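Long-range contacts in ArCE4A (Arthrobacter sp. AW19M34-1, PDB 5LGC), which probably removes acetyl groups from chitin-like N-acetylglucosamine polymers, as a polysaccharide deacetylase of carbohydrate esterase family 4: residues T30-P35 against T54-G59; I79-F84 against Q117-P122; W141-L146 against S168-H173. All coordinates share one frame; numbering follows the deposited sequence.

Overall arrangement
The three contacts follow one another along the chain; none nests in or crosses another. Contact 1 closes the first beta-alpha-beta unit, pairing strand 26-32 with strand 54-57 over helix 39-48. Contact 2 ties the end of strand 78-81, the next strand in the sheet, to the loop 117-122, closing the stretch that holds helix 94-112. Contact 3 pairs strand 143-144 with strand 168-173, closing the stretch with helices 147-150 and 153-163; strand 168-173 lies beside strand 26-32 and so leads back to contact 1. Arg120 joins all three: it forms a salt bridge with Asp32 and packs on Trp141, Ile169 and Leu171. All meet a bound sugar in the cleft at the C-terminal ends of the strands.

Contact 1 of 3, residues T30-P35 against T54-G59; sequences TFDDGP and TFFVLG. With NAG (2-acetamido-2-deoxy-beta-D-glucopyranose), chain B.
Residues 30-35 and 54-59 form a parallel beta pair in the middle of the sheet, the two strands of a right-handed beta-alpha-beta unit around helix 39-48. Phe31 N gives to Thr54 O at 2.8 Å, Phe56 N to Phe31 O at 2.9 Å, and Asp33 N to Phe56 O at 3.1 Å. Past this strand pairing, Leu58 N meets Gly34 O almost head-on at 3.0 Å, carrying the hydrogen bonding on into the loops, where a cis peptide precedes Pro35.

Phe31 and Phe55 point the same way from one face of the sheet. Their rings are near parallel (24° between planes) but slid so far that they barely overlap, with Phe31 CD2 3.6 Å from Phe55 CE1. On the other face Thr30 CB sits at the edge of the Phe56 ring, while Asp32 lies alongside that ring, OD1 3.5 Å from Phe56 CD2. With CG beside its own backbone N (chi1 -76°), Asp32 carries OD1 into a salt bridge with Arg120 and OD2 close to the acetyl methyl of the chain B N-acetylglucosamine. Without this carboxylate, as with an alanine here, Arg120 would probably lose its charged mate and the side of the Phe56 ring its cover. Asp33 OD2 accepts from O3 of the same sugar, in a bond modelled too short for its length to be trusted.

Leu42 of helix 39-48 packs on both Phe31 and Phe55, Met72 of helix 66-74 reaches Phe55, and strand 168-173 flanks strand 26-32.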
loop_
_atom_site.group_PDB
_atom_site.type_symbol
_atom_site.label_atom_id
_atom_site.label_comp_id
_atom_site.label_asym_id
_atom_site.label_seq_id
_atom_site.Cartn_x
_atom_site.Cartn_y
_atom_site.Cartn_z
ATOM N N THR A 30 3.647 2.926 1.354
ATOM C CA THR A 30 2.530 2.284 0.669
ATOM C C THR A 30 1.962 3.179 -0.424
ATOM O O THR A 30 1.953 4.401 -0.299
ATOM C CB THR A 30 1.397 1.911 1.644
ATOM O OG1 THR A 30 0.775 3.105 2.130
ATOM C CG2 THR A 30 1.946 1.111 2.820
ATOM N N PHE A 31 1.491 2.557 -1.497
ATOM C CA PHE A 31 0.932 3.291 -2.626
ATOM C C PHE A 31 -0.444 2.765 -2.985
ATOM O O PHE A 31 -0.623 1.566 -3.216
ATOM C CB PHE A 31 1.860 3.203 -3.837
ATOM C CG PHE A 31 3.237 3.729 -3.571
ATOM C CD1 PHE A 31 3.508 5.080 -3.692
ATOM C CD2 PHE A 31 4.255 2.878 -3.173
ATOM C CE1 PHE A 31 4.779 5.574 -3.435
ATOM C CE2 PHE A 31 5.524 3.368 -2.911
ATOM C CZ PHE A 31 5.783 4.719 -3.045
ATOM N N ASP A 32 -1.414 3.669 -3.043
ATOM C CA ASP A 32 -2.789 3.282 -3.333
ATOM C C ASP A 32 -3.222 3.606 -4.759
ATOM O O ASP A 32 -2.686 4.522 -5.387
ATOM C CB ASP A 32 -3.742 3.967 -2.356
ATOM C CG ASP A 32 -3.723 3.334 -0.984
ATOM O OD1 ASP A 32 -2.696 2.740 -0.596
ATOM O OD2 ASP A 32 -4.750 3.432 -0.289
ATOM N N ASP A 33 -4.186 2.823 -5.245
ATOM C CA ASP A 33 -4.998 3.133 -6.429
ATOM C C ASP A 33 -4.306 2.882 -7.754
ATOM O O ASP A 33 -4.813 3.266 -8.804
ATOM C CB ASP A 33 -5.484 4.583 -6.395
ATOM C CG ASP A 33 -6.496 4.825 -5.302
ATOM O OD1 ASP A 33 -7.073 3.832 -4.817
ATOM O OD2 ASP A 33 -6.716 6.000 -4.940
ATOM N N GLY A 34 -3.152 2.236 -7.712
ATOM C CA GLY A 34 -2.535 1.791 -8.936
ATOM C C GLY A 34 -3.077 0.420 -9.269
ATOM O O GLY A 34 -3.996 -0.069 -8.612
ATOM N N PRO A 35 -2.506 -0.220 -10.290
ATOM C CA PRO A 35 -1.428 0.324 -11.119
ATOM C C PRO A 35 -1.946 1.274 -12.199
ATOM O O PRO A 35 -3.117 1.209 -12.563
ATOM C CB PRO A 35 -0.814 -0.926 -11.739
ATOM C CG PRO A 35 -1.956 -1.865 -11.826
ATOM C CD PRO A 35 -2.841 -1.604 -10.656
ATOM N N THR A 54 4.611 -1.413 -0.519
ATOM C CA THR A 54 3.342 -2.120 -0.542
ATOM C C THR A 54 2.364 -1.377 -1.435
ATOM O O THR A 54 2.136 -0.179 -1.266
ATOM C CB THR A 54 2.754 -2.275 0.874
ATOM O OG1 THR A 54 3.739 -2.864 1.728
ATOM C CG2 THR A 54 1.511 -3.161 0.857
ATOM N N PHE A 55 1.795 -2.089 -2.399
ATOM C CA PHE A 55 0.852 -1.481 -3.325
ATOM C C PHE A 55 -0.556 -1.995 -3.063
ATOM O O PHE A 55 -0.835 -3.181 -3.234
ATOM C CB PHE A 55 1.270 -1.766 -4.773
ATOM C CG PHE A 55 2.601 -1.169 -5.145
ATOM C CD1 PHE A 55 2.678 0.106 -5.683
ATOM C CD2 PHE A 55 3.776 -1.879 -4.950
ATOM C CE1 PHE A 55 3.893 0.656 -6.025
ATOM C CE2 PHE A 55 4.999 -1.328 -5.287
ATOM C CZ PHE A 55 5.059 -0.062 -5.827
ATOM N N PHE A 56 -1.438 -1.107 -2.619
ATOM C CA PHE A 56 -2.844 -1.457 -2.488
ATOM C C PHE A 56 -3.538 -1.158 -3.805
ATOM O O PHE A 56 -3.884 -0.012 -4.097
ATOM C CB PHE A 56 -3.491 -0.707 -1.326
ATOM C CG PHE A 56 -2.974 -1.135 0.014
ATOM C CD1 PHE A 56 -3.562 -2.189 0.693
ATOM C CD2 PHE A 56 -1.886 -0.502 0.584
ATOM C CE1 PHE A 56 -3.086 -2.591 1.926
ATOM C CE2 PHE A 56 -1.401 -0.902 1.816
ATOM C CZ PHE A 56 -1.999 -1.947 2.486
ATOM N N VAL A 57 -3.720 -2.204 -4.603
ATOM C CA VAL A 57 -4.186 -2.045 -5.968
ATOM C C VAL A 57 -5.701 -2.126 -6.097
ATOM O O VAL A 57 -6.377 -2.847 -5.362
ATOM C CB VAL A 57 -3.551 -3.094 -6.897
ATOM C CG1 VAL A 57 -2.048 -2.875 -6.980
ATOM C CG2 VAL A 57 -3.858 -4.501 -6.411
ATOM N N LEU A 58 -6.214 -1.352 -7.042
ATOM C CA LEU A 58 -7.614 -1.392 -7.426
ATOM C C LEU A 58 -7.875 -2.558 -8.366
ATOM O O LEU A 58 -7.214 -2.677 -9.398
ATOM C CB LEU A 58 -8.019 -0.092 -8.113
ATOM C CG LEU A 58 -8.431 1.148 -7.328
ATOM C CD1 LEU A 58 -9.050 2.139 -8.301
ATOM C CD2 LEU A 58 -9.405 0.803 -6.211
ATOM N N GLY A 59 -8.849 -3.396 -8.025
ATOM C CA GLY A 59 -9.193 -4.545 -8.845
ATOM C C GLY A 59 -9.395 -4.216 -10.316
ATOM O O GLY A 59 -8.920 -4.939 -11.189
HETATM C C1 NAG B . -8.681 9.559 -0.554
HETATM C C2 NAG B . -8.715 8.255 -1.189
HETATM C C3 NAG B . -8.053 8.463 -2.566
HETATM C C4 NAG B . -8.986 9.347 -3.337
HETATM C C5 NAG B . -9.125 10.664 -2.563
HETATM C C6 NAG B . -10.080 11.579 -3.335
HETATM C C7 NAG B . -7.844 6.066 -0.364
HETATM C C8 NAG B . -6.827 5.457 0.597
HETATM N N2 NAG B . -7.846 7.399 -0.367
HETATM O O3 NAG B . -7.873 7.219 -3.243
HETATM O O4 NAG B . -8.421 9.638 -4.625
HETATM O O5 NAG B . -9.638 10.431 -1.242
HETATM O O6 NAG B . -11.357 10.943 -3.467
HETATM O O7 NAG B . -8.705 5.374 -0.897
#

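Contact 2 of 3, residues I79-F84 against Q117-P122; sequences IGSHTF and QILRPP. With NAG (2-acetamido-2-deoxy-beta-D-glucopyranose), chain B.
The carbonyl oxygen of Ser81 is approached by two groups of the loop 117-122: Arg120 N donates to it at 2.8 Å with a nearly straight N-H. The second is the CA-H of Leu119, with Leu119 CA 3.3 Å from Ser81 O. In return Ser81 N gives to Ile118 O at 2.8 Å, its N-H...O angle 169°. Together these bonds make a single backbone bridge that fastens the end of strand 78-81 to a loop without regular structure of its own. At the outer end a water donates to Ile79 O and accepts from Gln117 N, carrying the pairing one step further.

Gly80 packs against Ile118, whose CG1 is 3.8 Å from the glycine CA; a beta carbon there would run into CG1. The Ser81 hydroxyl, placed opposite its own backbone N (chi1 174°), turns forward to accept from Thr83 N, an ST turn, while Leu119 CD1 packs against Ser81 OG at 3.7 Å. This turn leads the chain out of the strand. Thr83 then reaches toward the CG corner of Pro122, OG1 3.4 Å from CG, its methyl CG2 near Pro122 CD.

The His82 ring brings an edge to the other segment: Arg120 O lies near the ring plane, 3.0 Å from His82 CD2. The acetyl oxygen of the chain B N-acetylglucosamine also lies near that plane, though its spacing from the ring is modelled too tightly to interpret. The Arg120 chain bends at chi3 and leads away, its guanidinium held by Asp32, Thr30 and the carbonyls of Val139 and Leu140. His82 opens the HxxxH-type second motif, completed by His86, and Arg120 to Pro122 begin the third (RxPY-type) motif, as in other family 4 esterases, where both line the substrate cleft of the NodB fold.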
loop_
_atom_site.group_PDB
_atom_site.type_symbol
_atom_site.label_atom_id
_atom_site.label_comp_id
_atom_site.label_asym_id
_atom_site.label_seq_id
_atom_site.Cartn_x
_atom_site.Cartn_y
_atom_site.Cartn_z
ATOM N N ILE A 79 1.622 -6.864 -2.503
ATOM C CA ILE A 79 0.350 -6.433 -3.066
ATOM C C ILE A 79 -0.776 -6.642 -2.070
ATOM O O ILE A 79 -0.987 -7.749 -1.581
ATOM C CB ILE A 79 0.021 -7.191 -4.351
ATOM C CG1 ILE A 79 1.181 -7.066 -5.334
ATOM C CG2 ILE A 79 -1.258 -6.639 -4.975
ATOM C CD1 ILE A 79 1.001 -7.915 -6.551
ATOM N N GLY A 80 -1.482 -5.564 -1.758
ATOM C CA GLY A 80 -2.666 -5.641 -0.931
ATOM C C GLY A 80 -3.860 -5.203 -1.749
ATOM O O GLY A 80 -3.701 -4.669 -2.841
ATOM N N SER A 81 -5.056 -5.426 -1.225
ATOM C CA SER A 81 -6.274 -5.068 -1.942
ATOM C C SER A 81 -6.750 -3.671 -1.572
ATOM O O SER A 81 -6.708 -3.289 -0.404
ATOM C CB SER A 81 -7.375 -6.086 -1.644
ATOM O OG SER A 81 -8.608 -5.684 -2.216
ATOM N N HIS A 82 -7.204 -2.908 -2.564
ATOM C CA HIS A 82 -7.869 -1.642 -2.281
ATOM C C HIS A 82 -9.324 -1.696 -2.738
ATOM O O HIS A 82 -9.942 -0.658 -2.981
ATOM C CB HIS A 82 -7.146 -0.470 -2.948
ATOM C CG HIS A 82 -7.390 0.841 -2.267
ATOM N ND1 HIS A 82 -7.354 2.049 -2.933
ATOM C CD2 HIS A 82 -7.686 1.134 -0.976
ATOM C CE1 HIS A 82 -7.610 3.027 -2.079
ATOM N NE2 HIS A 82 -7.818 2.497 -0.887
ATOM N N THR A 83 -9.855 -2.921 -2.805
ATOM C CA THR A 83 -11.180 -3.255 -3.354
ATOM C C THR A 83 -11.192 -3.079 -4.871
ATOM O O THR A 83 -10.175 -2.746 -5.472
ATOM C CB THR A 83 -12.340 -2.426 -2.737
ATOM O OG1 THR A 83 -12.263 -1.067 -3.190
ATOM C CG2 THR A 83 -12.305 -2.476 -1.201
ATOM N N PHE A 84 -12.344 -3.308 -5.494
ATOM C CA PHE A 84 -12.386 -3.370 -6.946
ATOM C C PHE A 84 -12.474 -2.001 -7.602
ATOM O O PHE A 84 -11.710 -1.701 -8.509
ATOM C CB PHE A 84 -13.549 -4.237 -7.418
ATOM C CG PHE A 84 -13.492 -4.554 -8.882
ATOM C CD1 PHE A 84 -12.581 -5.478 -9.367
ATOM C CD2 PHE A 84 -14.327 -3.912 -9.773
ATOM C CE1 PHE A 84 -12.510 -5.763 -10.717
ATOM C CE2 PHE A 84 -14.264 -4.194 -11.124
ATOM C CZ PHE A 84 -13.355 -5.118 -11.597
ATOM N N GLN A 117 -2.811 -10.445 1.001
ATOM C CA GLN A 117 -2.999 -10.923 2.361
ATOM C C GLN A 117 -3.538 -9.806 3.237
ATOM O O GLN A 117 -3.871 -10.020 4.400
ATOM C CB GLN A 117 -1.681 -11.454 2.927
ATOM C CG GLN A 117 -1.029 -12.540 2.089
ATOM C CD GLN A 117 -1.669 -13.902 2.281
ATOM O OE1 GLN A 117 -2.885 -14.054 2.170
ATOM N NE2 GLN A 117 -0.846 -14.903 2.574
ATOM N N ILE A 118 -3.605 -8.605 2.670
ATOM C CA ILE A 118 -4.078 -7.437 3.400
ATOM C C ILE A 118 -5.001 -6.595 2.527
ATOM O O ILE A 118 -4.919 -6.635 1.297
ATOM C CB ILE A 118 -2.905 -6.563 3.898
ATOM C CG1 ILE A 118 -1.997 -6.163 2.735
ATOM C CG2 ILE A 118 -2.103 -7.294 4.962
ATOM C CD1 ILE A 118 -0.834 -5.272 3.147
ATOM N N LEU A 119 -5.887 -5.846 3.170
ATOM C CA LEU A 119 -6.806 -4.955 2.468
ATOM C C LEU A 119 -6.795 -3.579 3.122
ATOM O O LEU A 119 -6.778 -3.469 4.349
ATOM C CB LEU A 119 -8.230 -5.536 2.461
ATOM C CG LEU A 119 -9.296 -4.804 1.636
ATOM C CD1 LEU A 119 -10.300 -5.789 1.060
ATOM C CD2 LEU A 119 -10.012 -3.754 2.470
ATOM N N ARG A 120 -6.804 -2.531 2.303
ATOM C CA ARG A 120 -7.006 -1.177 2.817
ATOM C C ARG A 120 -8.380 -0.670 2.394
ATOM O O ARG A 120 -8.685 -0.609 1.209
ATOM C CB ARG A 120 -5.909 -0.231 2.322
ATOM C CG ARG A 120 -6.069 1.225 2.766
ATOM C CD ARG A 120 -4.834 2.049 2.405
ATOM N NE ARG A 120 -3.729 1.860 3.344
ATOM C CZ ARG A 120 -2.458 2.153 3.081
ATOM N NH1 ARG A 120 -2.108 2.633 1.894
ATOM N NH2 ARG A 120 -1.526 1.949 4.003
ATOM N N PRO A 121 -9.229 -0.323 3.371
ATOM C CA PRO A 121 -10.559 0.189 3.018
ATOM C C PRO A 121 -10.489 1.569 2.365
ATOM O O PRO A 121 -9.779 2.444 2.864
ATOM C CB PRO A 121 -11.287 0.251 4.366
ATOM C CG PRO A 121 -10.198 0.319 5.396
ATOM C CD PRO A 121 -9.044 -0.466 4.825
ATOM N N PRO A 122 -11.203 1.751 1.243
ATOM C CA PRO A 122 -11.264 3.045 0.557
ATOM C C PRO A 122 -11.717 4.166 1.485
ATOM O O PRO A 122 -12.649 3.975 2.268
ATOM C CB PRO A 122 -12.290 2.799 -0.555
ATOM C CG PRO A 122 -12.136 1.344 -0.859
ATOM C CD PRO A 122 -11.895 0.696 0.483
HETATM C C1 NAG B . -8.681 9.559 -0.554
HETATM C C2 NAG B . -8.715 8.255 -1.189
HETATM C C3 NAG B . -8.053 8.463 -2.566
HETATM C C4 NAG B . -8.986 9.347 -3.337
HETATM C C5 NAG B . -9.125 10.664 -2.563
HETATM C C6 NAG B . -10.080 11.579 -3.335
HETATM C C7 NAG B . -7.844 6.066 -0.364
HETATM C C8 NAG B . -6.827 5.457 0.597
HETATM N N2 NAG B . -7.846 7.399 -0.367
HETATM O O3 NAG B . -7.873 7.219 -3.243
HETATM O O4 NAG B . -8.421 9.638 -4.625
HETATM O O5 NAG B . -9.638 10.431 -1.242
HETATM O O6 NAG B . -11.357 10.943 -3.467
HETATM O O7 NAG B . -8.705 5.374 -0.897
HETATM O O HOH W 1 -0.478 -9.075 0.550
#

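Contact 3 of 3, residues W141-L146 against S168-H173; sequences WDVDTL and SIILMH. With NAG (2-acetamido-2-deoxy-beta-D-glucopyranose), chain C; NAG (2-acetamido-2-deoxy-beta-D-glucopyranose), chain B.
Leu171 CD2 stands over one face of the Trp141 indole, 3.8 Å from the centroid of the six-membered ring and only 14° off its normal, a CH-pi contact. The same methyl and the far rim of the indole meet the sugar of chain C: Trp141 CZ2 comes to 3.5 Å from its C6, while Leu171 CD2 lies near its O6. Asp144, alongside Leu171, takes a weak bond from that O6 at OD2. His173 NE2 approaches C3 of the second sugar, chain B.

Behind this first shell the carboxylate of Asp144 is steadied by an Asx turn, Leu146 N giving to OD1 from above the carboxylate plane. The tryptophan is placed by the backbone pairing after it. Ile169 O accepts from both Asp142 N and Val143 N, a shared acceptor just before the regular parallel bridges, and Leu171 N then gives to Val143 O at 2.8 Å. Thr145 OG1 donates to Leu171 O at 2.6 Å, lying in the carbonyl plane; its chi1 of 56° turns the hydroxyl there and sends CG2 across Ile170 CG2. Farther out, the Asp142 carboxylate grips Ser168 and Ile169 together: OD1 takes Ile169 N at 2.6 Å, and OD2 uses its syn lone pair for Ser168 OG.

Helix 153-163 covers Val143 and Thr145, and strand 26-32 flanks Ile170 and Met172. Asp144 starts the DxxDW-type fourth motif of family 4 esterases, which runs on through Asp147 and Trp148, and Ile170-His173 fit the fifth. An apolar indole-leucine wall beside carboxylate and imidazole groups is consistent with a subsite that receives the chain C sugar mostly by packing, with little direct hydrogen bonding from these two segments.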
loop_
_atom_site.group_PDB
_atom_site.type_symbol
_atom_site.label_atom_id
_atom_site.label_comp_id
_atom_site.label_asym_id
_atom_site.label_seq_id
_atom_site.Cartn_x
_atom_site.Cartn_y
_atom_site.Cartn_z
ATOM N N TRP A 141 -3.262 3.707 7.862
ATOM C CA TRP A 141 -2.011 4.454 7.786
ATOM C C TRP A 141 -1.904 5.370 8.990
ATOM O O TRP A 141 -2.909 5.662 9.639
ATOM C CB TRP A 141 -1.946 5.273 6.494
ATOM C CG TRP A 141 -3.112 6.188 6.368
ATOM C CD1 TRP A 141 -3.214 7.457 6.858
ATOM C CD2 TRP A 141 -4.366 5.896 5.744
ATOM N NE1 TRP A 141 -4.448 7.976 6.569
ATOM C CE2 TRP A 141 -5.176 7.039 5.884
ATOM C CE3 TRP A 141 -4.880 4.781 5.071
ATOM C CZ2 TRP A 141 -6.472 7.101 5.382
ATOM C CZ3 TRP A 141 -6.170 4.844 4.571
ATOM C CH2 TRP A 141 -6.950 5.996 4.729
ATOM N N ASP A 142 -0.702 5.841 9.301
ATOM C CA ASP A 142 -0.595 6.823 10.371
ATOM C C ASP A 142 0.014 8.115 9.843
ATOM O O ASP A 142 -0.019 9.145 10.512
ATOM C CB ASP A 142 0.217 6.278 11.546
ATOM C CG ASP A 142 1.673 6.101 11.209
ATOM O OD1 ASP A 142 1.967 5.513 10.149
ATOM O OD2 ASP A 142 2.524 6.561 12.001
ATOM N N VAL A 143 0.553 8.060 8.632
ATOM C CA VAL A 143 1.055 9.261 7.980
ATOM C C VAL A 143 0.349 9.460 6.645
ATOM O O VAL A 143 0.489 8.652 5.726
ATOM C CB VAL A 143 2.587 9.204 7.749
ATOM C CG1 VAL A 143 3.070 10.496 7.106
ATOM C CG2 VAL A 143 3.318 8.970 9.064
ATOM N N ASP A 144 -0.414 10.540 6.543
ATOM C CA ASP A 144 -1.071 10.881 5.291
ATOM C C ASP A 144 -0.289 11.996 4.612
ATOM O O ASP A 144 -0.304 13.135 5.074
ATOM C CB ASP A 144 -2.522 11.304 5.540
ATOM C CG ASP A 144 -3.338 11.377 4.265
ATOM O OD1 ASP A 144 -2.751 11.328 3.161
ATOM O OD2 ASP A 144 -4.575 11.491 4.365
ATOM N N THR A 145 0.398 11.670 3.519
ATOM C CA THR A 145 1.209 12.657 2.805
ATOM C C THR A 145 0.348 13.701 2.110
ATOM O O THR A 145 0.839 14.766 1.729
ATOM C CB THR A 145 2.121 11.994 1.752
ATOM O OG1 THR A 145 1.330 11.219 0.839
ATOM C CG2 THR A 145 3.143 11.100 2.428
ATOM N N LEU A 146 -0.932 13.377 1.950
ATOM C CA LEU A 146 -1.899 14.225 1.264
ATOM C C LEU A 146 -1.550 14.438 -0.210
ATOM O O LEU A 146 -2.034 15.383 -0.827
ATOM C CB LEU A 146 -2.024 15.578 1.973
ATOM C CG LEU A 146 -2.449 15.519 3.441
ATOM C CD1 LEU A 146 -2.379 16.891 4.086
ATOM C CD2 LEU A 146 -3.848 14.934 3.565
ATOM N N SER A 168 5.753 3.348 11.442
ATOM C CA SER A 168 4.765 4.099 10.681
ATOM C C SER A 168 4.427 3.418 9.366
ATOM O O SER A 168 5.252 2.710 8.773
ATOM C CB SER A 168 5.248 5.522 10.393
ATOM O OG SER A 168 5.063 6.366 11.511
ATOM N N ILE A 169 3.195 3.639 8.929
ATOM C CA ILE A 169 2.759 3.290 7.592
ATOM C C ILE A 169 2.426 4.580 6.854
ATOM O O ILE A 169 1.527 5.313 7.254
ATOM C CB ILE A 169 1.535 2.372 7.621
ATOM C CG1 ILE A 169 1.884 1.052 8.303
ATOM C CG2 ILE A 169 1.009 2.144 6.212
ATOM C CD1 ILE A 169 0.697 0.151 8.518
ATOM N N ILE A 170 3.160 4.864 5.787
ATOM C CA ILE A 170 2.996 6.121 5.073
ATOM C C ILE A 170 2.095 5.944 3.861
ATOM O O ILE A 170 2.288 5.034 3.060
ATOM C CB ILE A 170 4.355 6.683 4.630
ATOM C CG1 ILE A 170 5.268 6.859 5.845
ATOM C CG2 ILE A 170 4.180 8.004 3.893
ATOM C CD1 ILE A 170 6.639 7.373 5.494
ATOM N N LEU A 171 1.098 6.812 3.735
ATOM C CA LEU A 171 0.155 6.703 2.635
ATOM C C LEU A 171 0.504 7.634 1.487
ATOM O O LEU A 171 0.546 8.857 1.644
ATOM C CB LEU A 171 -1.269 6.994 3.111
ATOM C CG LEU A 171 -2.283 7.108 1.970
ATOM C CD1 LEU A 171 -2.434 5.789 1.234
ATOM C CD2 LEU A 171 -3.630 7.592 2.487
ATOM N N MET A 172 0.750 7.037 0.330
ATOM C CA MET A 172 0.966 7.778 -0.899
ATOM C C MET A 172 0.081 7.185 -1.976
ATOM O O MET A 172 -0.501 6.115 -1.790
ATOM C CB MET A 172 2.438 7.733 -1.308
ATOM C CG MET A 172 3.284 8.792 -0.617
ATOM S SD MET A 172 5.053 8.492 -0.766
ATOM C CE MET A 172 5.158 6.840 -0.086
ATOM N N HIS A 173 -0.043 7.876 -3.100
ATOM C CA HIS A 173 -0.898 7.371 -4.160
ATOM C C HIS A 173 -0.155 7.216 -5.473
ATOM O O HIS A 173 0.486 8.144 -5.958
ATOM C CB HIS A 173 -2.112 8.280 -4.345
ATOM C CG HIS A 173 -3.076 8.225 -3.203
ATOM N ND1 HIS A 173 -2.828 8.832 -1.991
ATOM C CD2 HIS A 173 -4.282 7.620 -3.083
ATOM C CE1 HIS A 173 -3.847 8.614 -1.176
ATOM N NE2 HIS A 173 -4.740 7.879 -1.813
HETATM C C1 NAG C . -9.172 11.355 4.356
HETATM C C2 NAG C . -9.906 12.023 3.186
HETATM C C3 NAG C . -10.234 10.943 2.166
HETATM C C4 NAG C . -8.930 10.325 1.707
HETATM C C5 NAG C . -8.246 9.695 2.919
HETATM C C6 NAG C . -6.971 8.968 2.478
HETATM C C7 NAG C . -12.143 12.028 4.307
HETATM C C8 NAG C . -13.301 12.932 4.721
HETATM N N2 NAG C . -11.135 12.675 3.682
HETATM O O1 NAG C . -8.791 12.340 5.320
HETATM O O3 NAG C . -10.905 11.537 1.044
HETATM O O4 NAG C . -9.177 9.304 0.758
HETATM O O5 NAG C . -7.975 10.715 3.904
HETATM O O6 NAG C . -6.077 9.893 1.852
HETATM O O7 NAG C . -12.196 10.817 4.529
HETATM C C1 NAG B . -8.681 9.559 -0.554
HETATM C C2 NAG B . -8.715 8.255 -1.189
HETATM C C3 NAG B . -8.053 8.463 -2.566
HETATM C C4 NAG B . -8.986 9.347 -3.337
HETATM C C5 NAG B . -9.125 10.664 -2.563
HETATM C C6 NAG B . -10.080 11.579 -3.335
HETATM C C7 NAG B . -7.844 6.066 -0.364
HETATM C C8 NAG B . -6.827 5.457 0.597
HETATM N N2 NAG B . -7.846 7.399 -0.367
HETATM O O3 NAG B . -7.873 7.219 -3.243
HETATM O O4 NAG B . -8.421 9.638 -4.625
HETATM O O5 NAG B . -9.638 10.431 -1.242
HETATM O O6 NAG B . -11.357 10.943 -3.467
HETATM O O7 NAG B . -8.705 5.374 -0.897
#